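Local coordinates for purine nucleosidase, (IunH-1) (Sulfolobus solfataricus, PDB 3T8J), which is a nucleosidase of the nucleoside hydrolase family, built on a central mixed beta-sheet flanked by helices, with a sodium ion bound in the model, at residues H3-C8 with D27-T32; L116-I121 with K142-M147; N126-Y131 with A172-N177; S136-I141 with F176-D181; I185-I190 with P235-I240. All coordinates share one frame; numbering follows the deposited sequence.

Interaction 1. Residues H3-C8 with D27-T32; sequences HFIIDC and DVVAVT
Thr32 holds OG1 between its backbone N and carbonyl carbon (chi1 53°), while Asp7 turns CG away from its own backbone N (chi1 -171°). These torsions bring hydroxyl and carboxylate together across two neighbouring strands. Thr32 OG1 donates to Asp7 OD1 at 2.6 Å, using the anti lone pair of that oxygen. The two side chains meet at about a right angle. At the other end of the strands, His3 ND1 donates to Asp27 OD2 at 2.7 Å, again on an anti lone pair. The oxygen lies at the ring edge, in the ring plane, and the ring and carboxylate planes are 80° apart.

Between these polar ends the strands run parallel. Phe4 N bonds to Asp27 O at 2.8 Å, Ile6 N to Ala30 O at 3.2 Å, and Cys8 N to Thr32 O at 2.8 Å. The register slips by one residue at Val29. Ile6 and Val31 lie side by side and point the same way, CG2 to CG2 3.8 Å. The strands belong to a beta-alpha-beta unit whose helix, 12-23, packs on Ile6 and Val28. Ile5 and Ala30 meet helix 101-111 instead.

Asp7 OD1 also accepts a bond from Asn126 ND2. Two donors on one buried oxygen would fix the rotation of the carboxylate, and the short bond commits the Thr32 hydroxyl proton to it.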
# COMPACT_ATOMS: atom_id res chain seq x y z
N HIS A 3 16.44 33.25 -18.39
CA HIS A 3 15.65 33.73 -17.25
C HIS A 3 15.26 32.55 -16.36
O HIS A 3 14.67 31.58 -16.84
CB HIS A 3 14.40 34.43 -17.74
CG HIS A 3 14.68 35.49 -18.76
ND1 HIS A 3 15.14 36.75 -18.41
CD2 HIS A 3 14.60 35.47 -20.11
CE1 HIS A 3 15.31 37.46 -19.51
NE2 HIS A 3 15.00 36.71 -20.55
N PHE A 4 15.58 32.66 -15.08
CA PHE A 4 15.36 31.58 -14.11
C PHE A 4 14.55 32.02 -12.89
O PHE A 4 14.73 33.12 -12.34
CB PHE A 4 16.70 31.10 -13.53
CG PHE A 4 17.40 30.04 -14.34
CD1 PHE A 4 17.97 30.33 -15.57
CD2 PHE A 4 17.52 28.74 -13.87
CE1 PHE A 4 18.62 29.33 -16.32
CE2 PHE A 4 18.18 27.76 -14.59
CZ PHE A 4 18.74 28.06 -15.82
N ILE A 5 13.71 31.11 -12.41
CA ILE A 5 13.26 31.10 -11.01
C ILE A 5 14.08 30.06 -10.28
O ILE A 5 14.30 28.96 -10.79
CB ILE A 5 11.78 30.71 -10.89
CG1 ILE A 5 10.90 31.76 -11.51
CG2 ILE A 5 11.40 30.43 -9.42
CD1 ILE A 5 9.38 31.40 -11.52
N ILE A 6 14.54 30.40 -9.06
CA ILE A 6 15.20 29.42 -8.21
C ILE A 6 14.31 29.16 -7.00
O ILE A 6 13.88 30.10 -6.34
CB ILE A 6 16.66 29.85 -7.81
CG1 ILE A 6 17.37 28.76 -7.00
CG2 ILE A 6 16.70 31.18 -7.09
CD1 ILE A 6 18.87 29.07 -6.75
N ASP A 7 14.01 27.89 -6.75
CA ASP A 7 13.11 27.44 -5.68
C ASP A 7 13.94 26.78 -4.59
O ASP A 7 14.61 25.78 -4.84
CB ASP A 7 12.05 26.50 -6.27
CG ASP A 7 10.93 26.15 -5.28
OD1 ASP A 7 10.09 27.01 -4.91
OD2 ASP A 7 10.89 24.97 -4.82
N CYS A 8 13.88 27.38 -3.40
CA CYS A 8 14.82 27.13 -2.29
C CYS A 8 14.14 26.76 -0.96
O CYS A 8 13.27 27.48 -0.47
CB CYS A 8 15.63 28.41 -2.02
SG CYS A 8 16.64 28.94 -3.38
N ASP A 27 19.85 35.76 -15.64
CA ASP A 27 18.80 36.61 -15.08
C ASP A 27 17.95 35.78 -14.12
O ASP A 27 17.25 34.88 -14.54
CB ASP A 27 17.93 37.22 -16.16
CG ASP A 27 16.87 38.16 -15.62
OD1 ASP A 27 17.12 38.86 -14.60
OD2 ASP A 27 15.83 38.28 -16.29
N VAL A 28 18.07 36.05 -12.83
CA VAL A 28 17.21 35.41 -11.83
C VAL A 28 16.03 36.33 -11.58
O VAL A 28 16.20 37.48 -11.10
CB VAL A 28 17.97 35.14 -10.52
CG1 VAL A 28 17.03 34.51 -9.50
CG2 VAL A 28 19.17 34.21 -10.76
N VAL A 29 14.84 35.92 -12.01
CA VAL A 29 13.66 36.79 -11.91
C VAL A 29 12.89 36.71 -10.57
O VAL A 29 12.12 37.62 -10.24
CB VAL A 29 12.69 36.55 -13.08
CG1 VAL A 29 13.42 36.74 -14.44
CG2 VAL A 29 12.04 35.16 -13.01
N ALA A 30 13.10 35.63 -9.82
CA ALA A 30 12.47 35.46 -8.51
C ALA A 30 13.13 34.33 -7.78
O ALA A 30 13.67 33.40 -8.37
CB ALA A 30 10.97 35.15 -8.64
N VAL A 31 13.09 34.41 -6.45
CA VAL A 31 13.40 33.31 -5.56
C VAL A 31 12.10 32.90 -4.86
O VAL A 31 11.36 33.75 -4.39
CB VAL A 31 14.42 33.72 -4.49
CG1 VAL A 31 14.71 32.53 -3.53
CG2 VAL A 31 15.70 34.26 -5.10
N THR A 32 11.77 31.61 -4.90
CA THR A 32 10.55 31.07 -4.28
C THR A 32 11.00 30.17 -3.11
O THR A 32 12.07 29.54 -3.21
CB THR A 32 9.67 30.32 -5.32
OG1 THR A 32 10.43 29.33 -6.01
CG2 THR A 32 9.05 31.34 -6.32

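Interaction 2. Residues L116-I121 with K142-M147; sequences LEFLAI and KKVWVM. With NA (sodium ion), chain B.
Glu117 and Trp145 lie side by side on one face of two adjacent parallel strands, at the centre of the mixed sheet. Helices 125-133 and 137-140 connect the strands, which makes this a beta-alpha-beta arrangement. The carboxylate and indole planes are 40° apart. Trp145 NE1 points its N-H at Glu117 OE1 with a nearly straight bond of 2.9 Å (167° at the hydrogen). OE1 lies in the plane of the indole, at its edge, and is met on its anti side. Glu117 OE2 forms a salt bridge with Arg2, so both oxygens of this buried carboxylate have partners.

Lys143 runs its chain over one face of the Trp145 ring, with CG 3.3 Å above the plane near the rim. Its NZ goes on to a salt bridge with Asp181. Leu119 crosses Trp145 obliquely, CD1 to CB 3.9 Å. On the opposite face of the sheet, Ala120 CB meets Val144 CG1 at 4.1 Å.

Backbone bonds join the strands throughout, such as Trp145 N to Phe118 O at 2.9 Å. Where strand 116-120 ends, the chain enters the metal site with Asp9, Asp14 and Ser122. There Ile121 O binds the sodium ion at 2.3 Å, and a water binds it at 2.4 Å.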
# COMPACT_ATOMS: atom_id res chain seq x y z
N LEU A 116 11.23 30.82 -19.76
CA LEU A 116 11.47 30.68 -18.32
C LEU A 116 12.02 29.30 -17.99
O LEU A 116 11.48 28.28 -18.44
CB LEU A 116 10.20 30.94 -17.50
CG LEU A 116 10.38 31.10 -15.99
CD1 LEU A 116 11.27 32.30 -15.67
CD2 LEU A 116 9.01 31.21 -15.34
N GLU A 117 13.06 29.26 -17.16
CA GLU A 117 13.61 28.02 -16.66
C GLU A 117 13.41 27.97 -15.16
O GLU A 117 13.47 29.00 -14.48
CB GLU A 117 15.09 27.89 -17.04
CG GLU A 117 15.27 27.92 -18.59
CD GLU A 117 16.72 27.73 -19.03
OE1 GLU A 117 17.29 26.66 -18.73
OE2 GLU A 117 17.28 28.65 -19.71
N PHE A 118 13.17 26.78 -14.65
CA PHE A 118 12.87 26.58 -13.22
C PHE A 118 13.93 25.70 -12.58
O PHE A 118 14.08 24.54 -12.96
CB PHE A 118 11.47 25.95 -13.06
CG PHE A 118 10.91 26.02 -11.68
CD1 PHE A 118 10.03 27.03 -11.32
CD2 PHE A 118 11.21 25.04 -10.74
CE1 PHE A 118 9.51 27.10 -10.02
CE2 PHE A 118 10.69 25.10 -9.43
CZ PHE A 118 9.82 26.14 -9.09
N LEU A 119 14.67 26.25 -11.61
CA LEU A 119 15.72 25.50 -10.92
C LEU A 119 15.12 24.95 -9.62
O LEU A 119 14.99 25.66 -8.61
CB LEU A 119 16.94 26.40 -10.71
CG LEU A 119 18.14 25.78 -10.02
CD1 LEU A 119 18.68 24.54 -10.74
CD2 LEU A 119 19.25 26.83 -9.84
N ALA A 120 14.70 23.68 -9.71
CA ALA A 120 14.00 22.96 -8.66
C ALA A 120 15.02 22.18 -7.84
O ALA A 120 15.21 20.97 -8.02
CB ALA A 120 12.96 22.00 -9.28
N ILE A 121 15.65 22.89 -6.90
CA ILE A 121 16.69 22.31 -6.03
C ILE A 121 16.17 21.97 -4.63
O ILE A 121 16.94 21.81 -3.70
CB ILE A 121 17.96 23.19 -5.96
CG1 ILE A 121 17.64 24.66 -5.65
CG2 ILE A 121 18.73 23.10 -7.29
CD1 ILE A 121 18.87 25.51 -5.22
N LYS A 142 10.23 26.59 -20.19
CA LYS A 142 11.12 25.94 -21.15
C LYS A 142 11.77 24.67 -20.61
O LYS A 142 11.93 23.67 -21.32
CB LYS A 142 12.21 26.96 -21.57
CG LYS A 142 13.24 26.45 -22.52
CD LYS A 142 14.19 27.55 -22.97
CE LYS A 142 15.21 27.01 -23.94
NZ LYS A 142 15.90 28.09 -24.67
N LYS A 143 12.18 24.70 -19.35
CA LYS A 143 13.02 23.66 -18.79
C LYS A 143 12.87 23.65 -17.26
O LYS A 143 12.81 24.72 -16.67
CB LYS A 143 14.48 23.94 -19.16
CG LYS A 143 15.43 22.84 -18.84
CD LYS A 143 15.23 21.64 -19.75
CE LYS A 143 16.10 20.52 -19.29
NZ LYS A 143 16.10 19.40 -20.28
N VAL A 144 12.80 22.45 -16.69
CA VAL A 144 12.88 22.24 -15.22
C VAL A 144 14.14 21.44 -14.96
O VAL A 144 14.31 20.32 -15.45
CB VAL A 144 11.64 21.53 -14.69
CG1 VAL A 144 11.70 21.42 -13.16
CG2 VAL A 144 10.38 22.30 -15.12
N TRP A 145 15.02 22.02 -14.11
CA TRP A 145 16.26 21.39 -13.67
C TRP A 145 16.04 20.91 -12.23
O TRP A 145 15.88 21.73 -11.35
CB TRP A 145 17.40 22.41 -13.73
CG TRP A 145 17.64 23.04 -15.09
CD1 TRP A 145 17.17 24.26 -15.54
CD2 TRP A 145 18.45 22.51 -16.15
NE1 TRP A 145 17.64 24.50 -16.81
CE2 TRP A 145 18.41 23.43 -17.21
CE3 TRP A 145 19.18 21.33 -16.31
CZ2 TRP A 145 19.09 23.21 -18.40
CZ3 TRP A 145 19.85 21.11 -17.49
CH2 TRP A 145 19.79 22.05 -18.53
N VAL A 146 15.98 19.61 -12.05
CA VAL A 146 15.60 19.00 -10.76
C VAL A 146 16.81 18.40 -10.08
O VAL A 146 17.51 17.55 -10.66
CB VAL A 146 14.55 17.90 -10.97
CG1 VAL A 146 14.25 17.16 -9.64
CG2 VAL A 146 13.24 18.46 -11.54
N MET A 147 17.09 18.85 -8.85
CA MET A 147 17.99 18.09 -7.97
C MET A 147 17.05 17.17 -7.19
O MET A 147 16.19 17.65 -6.42
CB MET A 147 18.76 18.98 -7.01
CG MET A 147 19.88 18.25 -6.27
SD MET A 147 19.23 17.18 -4.93
CE MET A 147 20.16 15.67 -5.23
NA NA B . 17.06 23.29 -1.97
O HOH W 1 18.86 22.43 -0.72

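Interaction 3. Residues N126-Y131 with A172-N177; sequences NLALAY and AKIVFN
Tyr131 and Ile174 make the closest approach between these two helices, with Tyr131 CD2 3.7 Å from Ile174 CG2. The methyl meets the ring at an oblique slant. One turn back, Ala128 CB reaches the same methyl, Ile174 CG2, at 4.1 Å, so this branch is gripped by two residues of helix 125-133. Val175 works on the next row. Its CG2 lies 4.0 Å from Leu127 CD2, and the two side chains cross at about a right angle. The same CG2 also sits 3.9 Å from Ala128 N, packed directly against the backbone.

The side chains meet each other through apolar contacts. Ala128 faces the other helix with a single methyl, which lets the backbones come near: Ala128 CA and Val175 CA are 5.8 Å apart. The short helical segments approach to 8.7 Å between axes and are inclined at 59°. Tyr131 has CG anti to the backbone N (chi1 169°), which sends the ring across toward the partner helix. Its far end is held by the second subunit, where Tyr131 OH is hydrogen-bonded to Lys66 NZ.

Other faces of the helices have different neighbours. Leu129 packs on Leu129 of the second subunit, and Ile174 touches Leu68 there. Asn126 ND2 bonds to Ile33 O, next to helix 101-111. Leu127 rests on Phe118 and Val144, and Phe176 lies on strand 182-185. The helix pair thus packs on the central sheet on one side, while its outer side contributes to the interface between subunits.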
# COMPACT_ATOMS: atom_id res chain seq x y z
N ASN A 126 5.79 23.92 -4.47
CA ASN A 126 5.37 25.16 -5.14
C ASN A 126 5.11 24.94 -6.62
O ASN A 126 4.15 25.50 -7.16
CB ASN A 126 6.39 26.28 -4.98
CG ASN A 126 6.47 26.80 -3.57
OD1 ASN A 126 5.48 26.80 -2.86
ND2 ASN A 126 7.65 27.28 -3.18
N LEU A 127 5.99 24.17 -7.28
CA LEU A 127 5.78 23.92 -8.73
C LEU A 127 4.53 23.10 -8.94
O LEU A 127 3.79 23.32 -9.93
CB LEU A 127 7.02 23.28 -9.37
CG LEU A 127 6.97 23.03 -10.88
CD1 LEU A 127 6.84 24.34 -11.62
CD2 LEU A 127 8.24 22.30 -11.33
N ALA A 128 4.27 22.10 -8.10
CA ALA A 128 3.05 21.32 -8.18
C ALA A 128 1.81 22.18 -8.01
O ALA A 128 0.86 22.05 -8.78
CB ALA A 128 3.05 20.16 -7.16
N LEU A 129 1.79 23.05 -6.99
CA LEU A 129 0.64 23.92 -6.76
C LEU A 129 0.41 24.88 -7.95
O LEU A 129 -0.73 25.08 -8.36
CB LEU A 129 0.78 24.67 -5.43
CG LEU A 129 -0.49 25.34 -4.89
CD1 LEU A 129 -1.72 24.45 -4.99
CD2 LEU A 129 -0.27 25.78 -3.44
N ALA A 130 1.49 25.44 -8.51
CA ALA A 130 1.37 26.30 -9.68
C ALA A 130 0.74 25.52 -10.85
O ALA A 130 -0.16 26.03 -11.54
CB ALA A 130 2.75 26.88 -10.06
N TYR A 131 1.23 24.30 -11.09
CA TYR A 131 0.68 23.45 -12.19
C TYR A 131 -0.81 23.17 -11.96
O TYR A 131 -1.60 23.24 -12.90
CB TYR A 131 1.46 22.12 -12.32
CG TYR A 131 0.77 21.14 -13.21
CD1 TYR A 131 0.83 21.30 -14.58
CD2 TYR A 131 -0.02 20.12 -12.69
CE1 TYR A 131 0.13 20.43 -15.41
CE2 TYR A 131 -0.70 19.25 -13.51
CZ TYR A 131 -0.62 19.42 -14.86
OH TYR A 131 -1.31 18.57 -15.74
N ALA A 172 6.01 15.69 -6.12
CA ALA A 172 6.96 15.14 -7.11
C ALA A 172 6.21 14.35 -8.16
O ALA A 172 6.51 14.46 -9.34
CB ALA A 172 8.03 14.26 -6.42
N LYS A 173 5.27 13.53 -7.72
CA LYS A 173 4.51 12.69 -8.68
C LYS A 173 3.76 13.59 -9.65
O LYS A 173 3.74 13.34 -10.89
CB LYS A 173 3.55 11.75 -7.94
CG LYS A 173 2.89 10.70 -8.84
CD LYS A 173 2.29 9.55 -7.98
CE LYS A 173 2.11 8.24 -8.72
NZ LYS A 173 3.35 7.43 -8.96
N ILE A 174 3.12 14.65 -9.15
CA ILE A 174 2.42 15.62 -10.02
C ILE A 174 3.38 16.23 -11.05
O ILE A 174 3.08 16.29 -12.25
CB ILE A 174 1.75 16.72 -9.16
CG1 ILE A 174 0.57 16.12 -8.40
CG2 ILE A 174 1.28 17.91 -10.04
CD1 ILE A 174 0.12 17.03 -7.21
N VAL A 175 4.56 16.64 -10.63
CA VAL A 175 5.52 17.30 -11.51
C VAL A 175 6.03 16.33 -12.60
O VAL A 175 6.12 16.71 -13.77
CB VAL A 175 6.66 17.92 -10.68
CG1 VAL A 175 7.87 18.27 -11.54
CG2 VAL A 175 6.11 19.15 -9.96
N PHE A 176 6.34 15.09 -12.19
CA PHE A 176 6.88 14.10 -13.11
C PHE A 176 5.83 13.58 -14.08
O PHE A 176 6.23 13.00 -15.10
CB PHE A 176 7.64 12.98 -12.37
CG PHE A 176 9.05 13.33 -12.04
CD1 PHE A 176 9.34 14.17 -10.97
CD2 PHE A 176 10.10 12.83 -12.77
CE1 PHE A 176 10.65 14.50 -10.65
CE2 PHE A 176 11.40 13.18 -12.48
CZ PHE A 176 11.68 14.00 -11.39
N ASN A 177 4.54 13.74 -13.78
CA ASN A 177 3.44 13.28 -14.65
C ASN A 177 2.89 14.40 -15.55
O ASN A 177 2.14 14.12 -16.49
CB ASN A 177 2.32 12.71 -13.77
CG ASN A 177 1.20 12.10 -14.57
OD1 ASN A 177 1.38 11.12 -15.28
ND2 ASN A 177 0.01 12.68 -14.44

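Interaction 4. Residues S136-I141 with F176-D181; sequences SIVKKI and FNAGFD
Val138 and Phe180 make a CH-pi contact. Val138 CG2 stands over one face of the Phe180 ring, 3.9 Å from its centroid and only 10° off the ring normal. The ring gets there with CG anti to the carbonyl carbon (chi1 -70°).

Apolar packing surrounds this CH-pi contact. Ile137 CG1 reaches Phe180 CZ at 4.1 Å, and Ile141 CD1 approaches Phe180 CE1 obliquely at 4.2 Å. Val138 CG2 also touches Ala178 CB at 3.9 Å. The other branch, Val138 CG1, is pressed to 3.2 Å from Gly179 O, a tight fit. Gly179 is the first residue to leave the helix, with a positive phi of 106°.

Both segments are helix-to-strand turns of the alternating alpha/beta fold. Helix 137-140 leads into strand 141-147, and helix 169-177 leads into strand 182-185, the next parallel strand of the sheet. Tyr131 of helix 125-133 packs against Val138 and Ala178.

The polar links across the contact run through water. One water accepts a bond from Asp181 N at 3.0 Å and is hydrogen-bonded to Ile141 O at 2.7 Å. A second lies 2.8 Å from Gly179 O and also reaches Val138 O on the other segment.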
# COMPACT_ATOMS: atom_id res chain seq x y z
N SER A 136 -1.19 25.15 -18.10
CA SER A 136 -0.48 25.72 -19.27
C SER A 136 0.98 26.05 -19.00
O SER A 136 1.77 26.27 -19.92
CB SER A 136 -1.22 26.95 -19.83
OG SER A 136 -1.07 28.10 -19.04
N ILE A 137 1.39 26.06 -17.72
CA ILE A 137 2.79 26.35 -17.42
C ILE A 137 3.74 25.26 -17.94
O ILE A 137 4.94 25.49 -18.04
CB ILE A 137 3.08 26.64 -15.90
CG1 ILE A 137 2.89 25.40 -15.01
CG2 ILE A 137 2.22 27.80 -15.40
CD1 ILE A 137 3.32 25.63 -13.54
N VAL A 138 3.22 24.08 -18.28
CA VAL A 138 4.08 23.03 -18.81
C VAL A 138 4.72 23.43 -20.16
O VAL A 138 5.89 23.13 -20.39
CB VAL A 138 3.30 21.71 -18.96
CG1 VAL A 138 4.08 20.72 -19.80
CG2 VAL A 138 2.99 21.11 -17.60
N LYS A 139 3.99 24.13 -21.00
CA LYS A 139 4.60 24.67 -22.22
C LYS A 139 5.35 25.97 -21.96
O LYS A 139 6.41 26.22 -22.58
CB LYS A 139 3.60 24.86 -23.34
CG LYS A 139 4.32 25.36 -24.62
CD LYS A 139 3.59 25.12 -25.85
CE LYS A 139 4.26 25.85 -26.99
NZ LYS A 139 3.58 25.57 -28.29
N LYS A 140 4.80 26.83 -21.10
CA LYS A 140 5.39 28.17 -20.88
C LYS A 140 6.75 28.12 -20.19
O LYS A 140 7.61 28.99 -20.43
CB LYS A 140 4.43 29.07 -20.09
CG LYS A 140 3.16 29.37 -20.86
CD LYS A 140 2.10 30.03 -20.04
CE LYS A 140 0.84 30.25 -20.88
NZ LYS A 140 -0.27 30.79 -20.06
N ILE A 141 6.96 27.13 -19.34
CA ILE A 141 8.29 26.90 -18.77
C ILE A 141 9.11 26.04 -19.74
O ILE A 141 8.73 24.89 -20.09
CB ILE A 141 8.18 26.27 -17.37
CG1 ILE A 141 7.52 27.26 -16.41
CG2 ILE A 141 9.55 25.73 -16.91
CD1 ILE A 141 7.12 26.67 -15.04
N PHE A 176 6.34 15.09 -12.19
CA PHE A 176 6.88 14.10 -13.11
C PHE A 176 5.83 13.58 -14.08
O PHE A 176 6.23 13.00 -15.10
CB PHE A 176 7.64 12.98 -12.37
CG PHE A 176 9.05 13.33 -12.04
CD1 PHE A 176 9.34 14.17 -10.97
CD2 PHE A 176 10.10 12.83 -12.77
CE1 PHE A 176 10.65 14.50 -10.65
CE2 PHE A 176 11.40 13.18 -12.48
CZ PHE A 176 11.68 14.00 -11.39
N ASN A 177 4.54 13.74 -13.78
CA ASN A 177 3.44 13.28 -14.65
C ASN A 177 2.89 14.40 -15.55
O ASN A 177 2.14 14.12 -16.49
CB ASN A 177 2.32 12.71 -13.77
CG ASN A 177 1.20 12.10 -14.57
OD1 ASN A 177 1.38 11.12 -15.28
ND2 ASN A 177 0.01 12.68 -14.44
N ALA A 178 3.27 15.65 -15.29
CA ALA A 178 2.65 16.83 -15.94
C ALA A 178 3.03 17.02 -17.41
O ALA A 178 2.25 17.60 -18.18
CB ALA A 178 2.97 18.10 -15.17
N GLY A 179 4.24 16.62 -17.77
CA GLY A 179 4.80 16.82 -19.14
C GLY A 179 5.86 17.90 -19.28
O GLY A 179 6.14 18.35 -20.38
N PHE A 180 6.47 18.34 -18.17
CA PHE A 180 7.57 19.29 -18.24
C PHE A 180 8.80 18.65 -18.90
O PHE A 180 8.99 17.43 -18.84
CB PHE A 180 8.00 19.66 -16.81
CG PHE A 180 7.01 20.52 -16.02
CD1 PHE A 180 6.90 21.88 -16.29
CD2 PHE A 180 6.26 19.98 -14.97
CE1 PHE A 180 6.01 22.65 -15.58
CE2 PHE A 180 5.39 20.78 -14.24
CZ PHE A 180 5.27 22.10 -14.54
N ASP A 181 9.68 19.48 -19.45
CA ASP A 181 10.99 19.06 -19.95
C ASP A 181 11.94 19.04 -18.76
O ASP A 181 12.39 20.11 -18.35
CB ASP A 181 11.46 20.04 -21.04
CG ASP A 181 12.78 19.64 -21.68
OD1 ASP A 181 13.48 18.76 -21.14
OD2 ASP A 181 13.15 20.24 -22.75
O HOH W 2 6.99 20.46 -21.99
O HOH W 3 8.48 22.25 -19.47

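Interaction 5. Residues I185-I190 with P235-I240; sequences IPWDVI and PHPDAI
Ile190 and Pro237 bring their backbones together at 5.8 Å between CA atoms, where the short helix 187-190 meets the first turn of helix 237-246. Ile190 is the main wedge. Its CG1 sits between the backbone N and the carbonyl carbon (chi1 67°), and chi2, at 93°, is off a staggered value. This carries CD1 between two prolines, 3.6 Å from Pro235 CB and 3.8 Å from Pro237 CB. The rest of the side chain leans on Ile240, whose CD1 lies 3.9 Å from Ile190 CB.

Trp187 adds its six-membered ring to the same patch, against both prolines. CH2 meets Pro235 CG at 3.8 Å, and CZ3 has Pro237 CG at the ring edge, 4.1 Å away.

Helix 187-190 directly follows strand 182-185, so the contact sits beyond the C-terminal end of a parallel strand of the sheet. Met147, at the end of the neighbouring strand, touches both Trp187 and Pro237. His236, at the N-cap position of helix 237-246, turns away from this patch and bonds through ND1 to Asp13.

One water joins the two backbones. It donates to Ile190 O at 2.8 Å and accepts from His236 N at 2.9 Å.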
# COMPACT_ATOMS: atom_id res chain seq x y z
N ILE A 185 19.14 15.46 -11.62
CA ILE A 185 20.45 15.17 -11.05
C ILE A 185 20.22 14.44 -9.71
O ILE A 185 19.78 15.05 -8.74
CB ILE A 185 21.26 16.48 -10.81
CG1 ILE A 185 21.74 17.14 -12.13
CG2 ILE A 185 22.53 16.22 -10.01
CD1 ILE A 185 20.67 17.56 -13.15
N PRO A 186 20.53 13.13 -9.64
CA PRO A 186 20.27 12.35 -8.42
C PRO A 186 21.33 12.49 -7.32
O PRO A 186 22.52 12.68 -7.62
CB PRO A 186 20.23 10.89 -8.91
CG PRO A 186 20.30 10.96 -10.39
CD PRO A 186 20.90 12.24 -10.77
N TRP A 187 20.89 12.32 -6.08
CA TRP A 187 21.78 12.28 -4.93
C TRP A 187 22.89 11.25 -5.08
O TRP A 187 24.06 11.53 -4.75
CB TRP A 187 20.98 11.94 -3.68
CG TRP A 187 21.83 11.76 -2.43
CD1 TRP A 187 22.18 10.57 -1.83
CD2 TRP A 187 22.44 12.79 -1.68
NE1 TRP A 187 22.99 10.82 -0.73
CE2 TRP A 187 23.15 12.17 -0.62
CE3 TRP A 187 22.45 14.19 -1.77
CZ2 TRP A 187 23.87 12.91 0.34
CZ3 TRP A 187 23.17 14.91 -0.81
CH2 TRP A 187 23.85 14.27 0.22
N ASP A 188 22.55 10.04 -5.53
CA ASP A 188 23.52 8.96 -5.58
C ASP A 188 24.44 8.98 -6.80
O ASP A 188 25.26 8.07 -7.00
CB ASP A 188 22.90 7.58 -5.30
CG ASP A 188 21.67 7.28 -6.13
OD1 ASP A 188 21.33 8.05 -7.07
OD2 ASP A 188 21.05 6.21 -5.82
N VAL A 189 24.32 10.06 -7.58
CA VAL A 189 25.31 10.45 -8.57
C VAL A 189 26.23 11.53 -7.97
O VAL A 189 27.46 11.40 -8.01
CB VAL A 189 24.62 10.92 -9.87
CG1 VAL A 189 25.61 11.64 -10.80
CG2 VAL A 189 23.94 9.73 -10.55
N ILE A 190 25.65 12.58 -7.41
CA ILE A 190 26.48 13.71 -6.94
C ILE A 190 27.41 13.32 -5.78
O ILE A 190 28.48 13.93 -5.67
CB ILE A 190 25.66 14.99 -6.61
CG1 ILE A 190 24.77 14.79 -5.40
CG2 ILE A 190 24.85 15.46 -7.81
CD1 ILE A 190 25.48 15.23 -4.09
N PRO A 235 29.30 17.09 -0.09
CA PRO A 235 28.76 17.10 -1.45
C PRO A 235 28.18 18.47 -1.85
O PRO A 235 27.95 19.32 -0.99
CB PRO A 235 27.67 16.06 -1.38
CG PRO A 235 27.10 16.23 -0.01
CD PRO A 235 28.28 16.59 0.87
N HIS A 236 27.92 18.63 -3.15
CA HIS A 236 27.33 19.85 -3.72
C HIS A 236 26.11 19.47 -4.59
O HIS A 236 26.12 19.66 -5.81
CB HIS A 236 28.38 20.58 -4.58
CG HIS A 236 29.21 21.58 -3.83
ND1 HIS A 236 28.67 22.63 -3.11
CD2 HIS A 236 30.56 21.74 -3.77
CE1 HIS A 236 29.65 23.36 -2.61
NE2 HIS A 236 30.81 22.85 -2.99
N PRO A 237 25.05 18.94 -3.97
CA PRO A 237 23.91 18.48 -4.76
C PRO A 237 23.30 19.59 -5.62
O PRO A 237 23.05 19.40 -6.84
CB PRO A 237 22.92 17.95 -3.71
CG PRO A 237 23.30 18.63 -2.44
CD PRO A 237 24.81 18.80 -2.52
N ASP A 238 23.02 20.73 -5.01
CA ASP A 238 22.37 21.84 -5.72
C ASP A 238 23.33 22.60 -6.63
O ASP A 238 22.97 22.98 -7.74
CB ASP A 238 21.70 22.78 -4.71
CG ASP A 238 20.79 22.04 -3.76
OD1 ASP A 238 20.16 21.04 -4.17
OD2 ASP A 238 20.71 22.43 -2.57
N ALA A 239 24.56 22.80 -6.17
CA ALA A 239 25.52 23.54 -6.97
C ALA A 239 25.93 22.79 -8.23
O ALA A 239 26.16 23.41 -9.27
CB ALA A 239 26.76 23.92 -6.10
N ILE A 240 26.00 21.46 -8.16
CA ILE A 240 26.22 20.65 -9.37
C ILE A 240 25.05 20.77 -10.34
O ILE A 240 25.25 20.93 -11.56
CB ILE A 240 26.53 19.18 -9.02
CG1 ILE A 240 27.93 19.05 -8.43
CG2 ILE A 240 26.43 18.29 -10.28
CD1 ILE A 240 28.24 17.65 -7.80
O HOH W 4 29.18 16.48 -4.65

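Interactions 1 and 2 are neighbours in the central sheet, with centres 9 Å apart. Strands 3-8 and 116-120 pair directly there. Interaction 3 lies in the helix layer, about 12 Å between centres from interaction 2, and Leu127 packs on that contact. Interaction 4 follows 9 Å from interaction 3 and shares helix 169-177 with it. The Lys143-Asp181 salt bridge ties interaction 4 to interaction 2. Interaction 5 is about 14 Å from interaction 2, joined by the Val146-Ile185 backbone pair, and about 23 Å from interaction 4. Interaction 1 closes first along the chain, interactions 2, 3 and 4 interlock, and interaction 5 comes last. The sheet thus connects the sodium site with the outer helices.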